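PDB 1YEM: CYTH domain-containing protein, which is of unknown function but, as a CYTH-family protein, probably binds a phosphorylated or otherwise anionic ligand inside its antiparallel tunnel-like barrel. Local coordinates for residues Lys50-Arg55 / Glu93-Leu98. Numbering follows the deposited sequence.
Sequences KLLRIR and EVFKRL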
# COMPACT_ATOMS: atom_id res chain seq x y z
N LYS B 50 -14.08 -10.91 -2.88
CA LYS B 50 -12.85 -10.18 -2.60
C LYS B 50 -12.76 -9.81 -1.15
O LYS B 50 -13.78 -9.63 -0.49
CB LYS B 50 -12.79 -8.87 -3.41
CG LYS B 50 -12.89 -9.01 -4.92
CD LYS B 50 -13.13 -7.62 -5.55
CE LYS B 50 -12.96 -7.63 -7.07
NZ LYS B 50 -14.13 -8.23 -7.77
N LEU B 51 -11.54 -9.68 -0.65
CA LEU B 51 -11.30 -9.03 0.64
C LEU B 51 -10.18 -8.02 0.49
O LEU B 51 -9.27 -8.21 -0.33
CB LEU B 51 -10.91 -10.04 1.71
CG LEU B 51 -11.95 -11.10 2.06
CD1 LEU B 51 -11.30 -12.23 2.82
CD2 LEU B 51 -13.11 -10.46 2.85
N LEU B 52 -10.27 -6.95 1.28
CA LEU B 52 -9.30 -5.88 1.25
C LEU B 52 -9.16 -5.37 2.63
O LEU B 52 -10.15 -4.98 3.23
CB LEU B 52 -9.77 -4.72 0.33
CG LEU B 52 -8.88 -3.47 0.27
CD1 LEU B 52 -7.50 -3.80 -0.31
CD2 LEU B 52 -9.55 -2.36 -0.54
N ARG B 53 -7.94 -5.40 3.16
CA ARG B 53 -7.69 -4.88 4.50
C ARG B 53 -6.30 -4.31 4.68
O ARG B 53 -5.33 -4.73 4.02
CB ARG B 53 -7.93 -5.97 5.58
CG ARG B 53 -6.91 -7.09 5.60
CD ARG B 53 -6.63 -7.59 7.00
NE ARG B 53 -6.60 -9.05 7.01
CZ ARG B 53 -5.58 -9.80 6.61
NH1 ARG B 53 -4.45 -9.27 6.19
NH2 ARG B 53 -5.69 -11.11 6.65
N ILE B 54 -6.22 -3.34 5.58
CA ILE B 54 -4.96 -2.78 6.04
C ILE B 54 -4.74 -3.32 7.44
O ILE B 54 -5.63 -3.23 8.29
CB ILE B 54 -4.99 -1.22 6.07
CG1 ILE B 54 -5.47 -0.64 4.72
CG2 ILE B 54 -3.62 -0.66 6.42
CD1 ILE B 54 -4.79 -1.20 3.50
N ARG B 55 -3.57 -3.88 7.68
CA ARG B 55 -3.24 -4.43 8.97
C ARG B 55 -2.12 -3.64 9.56
O ARG B 55 -1.12 -3.43 8.89
CB ARG B 55 -2.80 -5.92 8.85
CG ARG B 55 -2.13 -6.51 10.15
CD ARG B 55 -1.95 -8.05 10.07
NE ARG B 55 -3.24 -8.72 10.06
CZ ARG B 55 -3.47 -9.98 9.71
NH1 ARG B 55 -4.72 -10.45 9.72
NH2 ARG B 55 -2.49 -10.78 9.37
N GLU B 93 -6.54 6.44 4.93
CA GLU B 93 -6.91 7.72 4.32
C GLU B 93 -7.05 7.61 2.81
O GLU B 93 -8.10 7.92 2.24
CB GLU B 93 -5.87 8.78 4.67
CG GLU B 93 -6.26 10.19 4.22
CD GLU B 93 -5.20 11.23 4.49
OE1 GLU B 93 -4.24 10.96 5.26
OE2 GLU B 93 -5.34 12.33 3.93
N VAL B 94 -6.01 7.11 2.15
CA VAL B 94 -6.05 6.97 0.71
C VAL B 94 -7.30 6.21 0.27
O VAL B 94 -8.01 6.66 -0.62
CB VAL B 94 -4.77 6.33 0.15
CG1 VAL B 94 -4.94 5.89 -1.31
CG2 VAL B 94 -3.60 7.30 0.27
N PHE B 95 -7.58 5.08 0.90
CA PHE B 95 -8.71 4.24 0.49
C PHE B 95 -10.08 4.88 0.76
O PHE B 95 -10.97 4.78 -0.08
CB PHE B 95 -8.61 2.83 1.11
CG PHE B 95 -7.76 1.92 0.32
CD1 PHE B 95 -6.44 1.70 0.67
CD2 PHE B 95 -8.24 1.36 -0.84
CE1 PHE B 95 -5.63 0.88 -0.11
CE2 PHE B 95 -7.44 0.54 -1.63
CZ PHE B 95 -6.13 0.30 -1.26
N LYS B 96 -10.23 5.53 1.91
CA LYS B 96 -11.40 6.37 2.19
C LYS B 96 -11.60 7.34 1.02
O LYS B 96 -12.64 7.30 0.34
CB LYS B 96 -11.19 7.16 3.52
CG LYS B 96 -11.55 6.40 4.84
CD LYS B 96 -12.94 6.81 5.37
CE LYS B 96 -13.13 6.49 6.85
N ARG B 97 -10.58 8.17 0.77
CA ARG B 97 -10.62 9.16 -0.33
C ARG B 97 -10.81 8.56 -1.72
O ARG B 97 -11.31 9.22 -2.61
CB ARG B 97 -9.38 10.04 -0.29
CG ARG B 97 -9.40 11.00 0.87
CD ARG B 97 -8.12 11.79 1.00
NE ARG B 97 -8.10 12.46 2.31
CZ ARG B 97 -8.66 13.63 2.60
NH1 ARG B 97 -9.29 14.33 1.67
NH2 ARG B 97 -8.58 14.11 3.84
N LEU B 98 -10.42 7.30 -1.91
CA LEU B 98 -10.81 6.57 -3.11
C LEU B 98 -12.29 6.08 -3.08
O LEU B 98 -12.73 5.39 -4.00
CB LEU B 98 -9.87 5.38 -3.35
CG LEU B 98 -8.46 5.65 -3.87
CD1 LEU B 98 -7.75 4.32 -4.10
CD2 LEU B 98 -8.48 6.46 -5.16
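Phe95, reaching out from helix 88-97, meets Leu52 and Ile54 of strand 50-57, and this apolar packing makes up the whole contact: no hydrogen bond or salt bridge joins the two segments, and the buried surface totals 124 Å². Leu52 CD2 lies 3.7 Å from Phe95 CE2, the leucine reaching out from the strand and the ring from the helix to meet it. The anti placement of Leu52 CG relative to the backbone N (chi1 176°) carries that methyl out to the ring. Ile54 CD1 stands 4.3 Å from Phe95 CE1, the other meta carbon, a looser touch. Both methyls approach the ring obliquely. The backbones stay well apart, with 9.7 Å between the CA atoms of Ile54 and Phe95, so the ring spans the gap. Phe44, Leu65 and Phe100 extend the apolar cluster, Phe100 meeting Phe95 edge-to-face.

None of the polar interactions crosses between the two segments. On the helix, Arg97 NE forms a salt bridge with Glu93 OE2 at 3.2 Å, weak as a hydrogen bond (130°); Glu93 OE2 also hydrogen-bonds Tyr79 OH of the second subunit. On the strand, Arg55 NH1 lies 3.2 Å above the plane of the Arg53 guanidinium, over its centre; Asp41 forms a salt bridge with Arg55.

Leu52 and Ile54 thus face the helix, while Arg53 and Arg55 point to the other side of the strand, consistent with the basic, anion-binding tunnel of the CYTH fold, an antiparallel barrel packed outside by helices.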